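Local coordinates for protein aminotransferase (Bacillus subtilis, PDB 6L1O) that is a pyridoxal-phosphate-dependent aminotransferase encoded in the operon for biosynthesis of the dipeptide antibiotic bacilysin, at residues B[343-349]-B[383-389]; B[351-355]-B[365-369]. All blocks are in the same frame, centred on the assembly; numbering follows the deposited sequence.

Contact 1: B[343-349]-B[383-389]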
# COMPACT_ATOMS: atom_id res chain seq x y z
N TYR B 343 21.43 23.29 17.53
CA TYR B 343 22.12 24.58 17.55
C TYR B 343 22.04 25.30 16.19
O TYR B 343 21.84 26.54 16.14
CB TYR B 343 23.56 24.40 17.98
CG TYR B 343 24.29 25.71 18.20
CD1 TYR B 343 24.38 26.28 19.50
CD2 TYR B 343 24.93 26.38 17.14
CE1 TYR B 343 25.06 27.48 19.71
CE2 TYR B 343 25.59 27.59 17.36
CZ TYR B 343 25.65 28.14 18.63
OH TYR B 343 26.32 29.33 18.80
N LEU B 344 22.14 24.53 15.10
CA LEU B 344 22.08 25.12 13.75
C LEU B 344 20.68 25.53 13.42
O LEU B 344 20.49 26.53 12.73
CB LEU B 344 22.58 24.15 12.68
CG LEU B 344 24.03 23.80 12.61
CD1 LEU B 344 24.26 22.91 11.39
CD2 LEU B 344 24.97 24.98 12.63
N LEU B 345 19.67 24.75 13.88
CA LEU B 345 18.30 25.10 13.70
C LEU B 345 17.93 26.38 14.48
O LEU B 345 17.33 27.28 13.95
CB LEU B 345 17.38 23.95 14.09
CG LEU B 345 15.87 24.20 14.00
CD1 LEU B 345 15.46 24.75 12.63
CD2 LEU B 345 15.10 22.95 14.36
N GLU B 346 18.34 26.45 15.75
CA GLU B 346 17.97 27.58 16.59
C GLU B 346 18.67 28.88 16.16
O GLU B 346 18.06 29.96 16.12
CB GLU B 346 18.28 27.22 18.03
CG GLU B 346 17.75 28.18 19.06
CD GLU B 346 17.81 27.60 20.47
OE1 GLU B 346 17.11 26.59 20.75
OE2 GLU B 346 18.58 28.14 21.30
N HIS B 347 19.94 28.79 15.86
CA HIS B 347 20.77 30.00 15.64
C HIS B 347 20.97 30.39 14.18
O HIS B 347 21.42 31.49 13.90
CB HIS B 347 22.12 29.81 16.32
CG HIS B 347 22.01 29.80 17.82
ND1 HIS B 347 21.69 28.66 18.54
CD2 HIS B 347 22.08 30.81 18.72
CE1 HIS B 347 21.62 28.96 19.82
NE2 HIS B 347 21.85 30.26 19.96
N ALA B 348 20.72 29.46 13.25
CA ALA B 348 20.87 29.76 11.82
C ALA B 348 19.61 29.50 11.02
O ALA B 348 19.56 29.78 9.82
CB ALA B 348 22.03 28.95 11.25
N HIS B 349 18.57 28.96 11.69
CA HIS B 349 17.38 28.51 11.01
C HIS B 349 17.64 27.65 9.78
O HIS B 349 17.03 27.85 8.71
CB HIS B 349 16.52 29.71 10.64
CG HIS B 349 16.04 30.47 11.83
ND1 HIS B 349 15.43 31.69 11.72
CD2 HIS B 349 16.07 30.17 13.15
CE1 HIS B 349 15.08 32.12 12.93
NE2 HIS B 349 15.45 31.21 13.81
N ARG B 383 24.43 31.75 6.39
CA ARG B 383 23.82 31.82 7.72
C ARG B 383 24.71 31.20 8.79
O ARG B 383 24.82 31.75 9.89
CB ARG B 383 22.45 31.18 7.73
CG ARG B 383 21.43 31.89 6.87
CD ARG B 383 20.14 31.16 6.96
NE ARG B 383 19.10 31.75 6.15
CZ ARG B 383 17.83 31.41 6.22
NH1 ARG B 383 17.45 30.45 7.08
NH2 ARG B 383 16.97 31.99 5.41
N ILE B 384 25.35 30.09 8.46
CA ILE B 384 26.17 29.39 9.41
C ILE B 384 27.46 30.16 9.69
O ILE B 384 28.01 30.10 10.80
CB ILE B 384 26.47 27.96 8.92
CG1 ILE B 384 25.19 27.13 8.94
CG2 ILE B 384 27.56 27.28 9.75
CD1 ILE B 384 25.42 25.63 8.59
N GLN B 385 27.96 30.87 8.68
CA GLN B 385 29.13 31.69 8.84
C GLN B 385 29.02 32.67 10.02
O GLN B 385 29.98 32.87 10.74
CB GLN B 385 29.42 32.47 7.59
CG GLN B 385 30.86 32.92 7.52
CD GLN B 385 31.11 33.66 6.22
OE1 GLN B 385 30.34 34.54 5.85
NE2 GLN B 385 32.17 33.28 5.51
N LYS B 386 27.83 33.24 10.22
CA LYS B 386 27.60 34.19 11.29
C LYS B 386 27.81 33.56 12.67
O LYS B 386 28.10 34.26 13.62
CB LYS B 386 26.21 34.80 11.17
CG LYS B 386 26.04 35.67 9.93
CD LYS B 386 24.65 36.23 9.78
CE LYS B 386 23.66 35.13 9.44
NZ LYS B 386 22.31 35.62 9.07
N LEU B 387 27.66 32.23 12.78
CA LEU B 387 27.76 31.53 14.07
C LEU B 387 29.17 31.44 14.59
O LEU B 387 29.38 31.25 15.78
CB LEU B 387 27.17 30.12 13.95
CG LEU B 387 25.72 30.00 13.50
CD1 LEU B 387 25.23 28.58 13.67
CD2 LEU B 387 24.87 30.94 14.31
N ASN B 388 30.13 31.50 13.69
CA ASN B 388 31.55 31.43 14.02
C ASN B 388 31.94 30.13 14.76
O ASN B 388 32.71 30.14 15.70
CB ASN B 388 31.92 32.67 14.85
CG ASN B 388 33.42 32.86 14.94
OD1 ASN B 388 34.04 32.56 15.98
ND2 ASN B 388 34.01 33.34 13.86
N LEU B 389 31.36 29.02 14.35
CA LEU B 389 31.69 27.73 14.94
C LEU B 389 33.10 27.25 14.57
O LEU B 389 33.57 27.50 13.45
CB LEU B 389 30.68 26.67 14.52
CG LEU B 389 29.23 26.96 14.91
CD1 LEU B 389 28.35 25.82 14.44
CD2 LEU B 389 29.10 27.13 16.40

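Contact 2: B[351-355]-B[365-369]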
# COMPACT_ATOMS: atom_id res chain seq x y z
N VAL B 351 18.17 23.30 8.60
CA VAL B 351 17.97 21.91 8.98
C VAL B 351 18.97 21.01 8.34
O VAL B 351 19.10 20.98 7.10
CB VAL B 351 16.56 21.43 8.62
CG1 VAL B 351 16.37 19.92 8.98
CG2 VAL B 351 15.54 22.28 9.31
N VAL B 352 19.73 20.32 9.17
CA VAL B 352 20.50 19.11 8.77
C VAL B 352 19.96 17.89 9.56
O VAL B 352 19.32 18.06 10.59
CB VAL B 352 22.00 19.26 8.97
CG1 VAL B 352 22.52 20.43 8.15
CG2 VAL B 352 22.34 19.45 10.44
N THR B 353 20.22 16.68 9.08
CA THR B 353 19.73 15.51 9.79
C THR B 353 20.80 15.05 10.78
O THR B 353 21.91 14.76 10.37
CB THR B 353 19.43 14.34 8.85
OG1 THR B 353 18.78 14.81 7.68
CG2 THR B 353 18.53 13.29 9.56
N PRO B 354 20.44 14.94 12.06
CA PRO B 354 21.47 14.47 13.00
C PRO B 354 21.77 13.03 12.76
O PRO B 354 20.87 12.23 12.51
CB PRO B 354 20.82 14.73 14.39
CG PRO B 354 19.36 14.78 14.14
CD PRO B 354 19.15 15.20 12.72
N GLY B 355 23.06 12.69 12.75
CA GLY B 355 23.51 11.39 12.36
C GLY B 355 22.97 10.28 13.25
O GLY B 355 22.83 9.17 12.83
N HIS B 365 28.23 12.85 13.39
CA HIS B 365 28.05 13.38 12.03
C HIS B 365 26.65 13.93 11.87
O HIS B 365 25.75 13.65 12.66
CB HIS B 365 28.24 12.28 10.98
CG HIS B 365 29.64 11.83 10.82
ND1 HIS B 365 30.24 10.97 11.71
CD2 HIS B 365 30.55 12.10 9.87
CE1 HIS B 365 31.49 10.76 11.33
NE2 HIS B 365 31.69 11.40 10.20
N VAL B 366 26.47 14.71 10.80
CA VAL B 366 25.16 15.12 10.36
C VAL B 366 25.07 14.72 8.87
O VAL B 366 26.10 14.69 8.16
CB VAL B 366 24.85 16.60 10.59
CG1 VAL B 366 24.70 16.91 12.06
CG2 VAL B 366 25.89 17.52 9.95
N ARG B 367 23.85 14.45 8.41
CA ARG B 367 23.59 14.19 6.98
C ARG B 367 23.02 15.45 6.33
O ARG B 367 22.09 16.07 6.86
CB ARG B 367 22.61 13.05 6.79
CG ARG B 367 22.57 12.53 5.36
CD ARG B 367 21.36 11.65 5.10
NE ARG B 367 20.15 12.39 5.22
CZ ARG B 367 18.93 11.94 5.02
NH1 ARG B 367 18.72 10.66 4.72
NH2 ARG B 367 17.90 12.78 5.12
N ILE B 368 23.56 15.81 5.18
CA ILE B 368 23.21 17.08 4.54
C ILE B 368 22.85 16.76 3.10
O ILE B 368 23.61 16.11 2.42
CB ILE B 368 24.38 18.10 4.57
CG1 ILE B 368 24.93 18.31 5.99
CG2 ILE B 368 23.98 19.45 3.99
CD1 ILE B 368 26.07 19.34 6.05
N SER B 369 21.66 17.13 2.68
CA SER B 369 21.22 16.62 1.37
C SER B 369 21.33 17.69 0.33
O SER B 369 21.05 18.86 0.61
CB SER B 369 19.80 16.09 1.41
OG SER B 369 19.00 17.02 2.06

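Contact 1: B[343-349]-B[383-389]
Leu387 pushes its two methyls between Tyr343, Leu344, His347 and Ala348 of the facing helix. Leu387 CD1 is the inner branch, 3.8 Å from Leu344 CD2 and close to both the Tyr343 ring and the methyl of Ala348. The other branch, Leu387 CD2, turns outward and lies 3.6 Å from His347 CB, alongside the last turn of helix 337-348. Leu389 comes to the Tyr343 ring from the other side of its plane: Leu389 CD2 approaches Tyr343 CE2 obliquely at 3.7 Å, while its CD1 reaches Leu344 CD2. The side chains of Tyr343 and Leu389 run past one another in opposite senses. Deeper in, the delta methyls of Leu344 and Ile384 meet at a looser 4.1 Å between their CD1 atoms.

Helices 337-348 and 374-385 belong to the C-terminal part of the fold of class I aminotransferases, and here their ends pack together by apolar side chains, with no clear hydrogen bond between the segments. Both segments leave helical geometry through a residue of positive phi, His349 and Asn388, and a type I turn from Gln385 to Asn388 carries Leu387 into place.

The tyrosine is held from its own helix. His347 ND1 sits over the centre of the Tyr343 ring, 3.6 Å above its plane, and donates in its own ring plane to a lone pair of Tyr343 O (3.2 Å, 141° at the hydrogen); the same oxygen also accepts the backbone N-H of His347. At the opposite end Arg383, extended from CG to NE, passes Ala348 O and brings Arg383 NH1 to 3.1 Å from His349 O. Its NE makes a salt bridge to Glu379 and NH1 a hydrogen bond to His33 O, and Phe334 meets the Tyr343 ring edge-to-face.

Contact 2: B[351-355]-B[365-369]
Thr353 and Arg367 lie side by side on one face of the sheet, their side chains pointing the same way from a hydrogen-bonded antiparallel pair. Thr353 CB and Arg367 CB are 4.0 Å apart. The arginine leaves with CG anti to the backbone N (chi1 -166°), then bends at chi3 (65°), which folds the guanidinium back along the threonine. Arg367 NH2 thereby comes obliquely to Thr353 OG1, at 3.4 Å in a weak and strongly bent bond. The firmer hold on the guanidinium comes from outside, where NH1 is hydrogen-bonded to Asn178 OD1; Phe358 packs against both side chains.

Beneath the pair, two nearly straight backbone bonds lie in their carbonyl planes: Thr353 N to Arg367 O at 3.0 Å and Arg367 N to Thr353 O at 2.8 Å. Thr353 O also receives a CA-H contact from Val366.

The face carrying Pro354 and Val366 is apolar. Val352, just ahead of Thr353, meets Val366 at an angle, Val352 CG2 resting 3.8 Å from Val366 CB. Its remaining methyl runs beside Ile368, Val352 CG1 lying 3.9 Å from Ile368 CG1. Pro354 pairs with Val366 in a non-hydrogen-bonded position, and the proline side chain packs on helix 337-348. Beyond it the strand ends: Gly355 N still reaches His365 O at 2.9 Å, but from 29° off the carbonyl plane, while the His365 ring leads away to stack on Trp327.

This is a beta hairpin at the edge of a three-stranded antiparallel sheet. The side chain of Arg367 comes within about 5 Å of the bound pyridoxal phosphate and bonds Asn178, a cofactor ligand, a position consistent with the arginine that in class I aminotransferases typically receives the substrate carboxylate; that role is inferred here.

How the contacts relate
Helix 337-348 is common to both surroundings: its C-terminal end forms one side of contact 1, and its earlier residues touch Pro354 and Val366 of contact 2. The two contacts, with centres about 14 Å apart, also meet directly through Leu344 with Val352 and Leu345 with Val351. Contact 2 is nested in the chain loop that contact 1 closes, and strand 365-369 is followed by helix 374-385. Contact 2 is buried, near the cofactor, and held chiefly by backbone hydrogen bonds. Contact 1 is partly buried, far from the annotated sites, and rests on leucine-rich packing. Each includes an arginine with outside partners, Asn178 near the cofactor and Glu379 with His33 at the periphery.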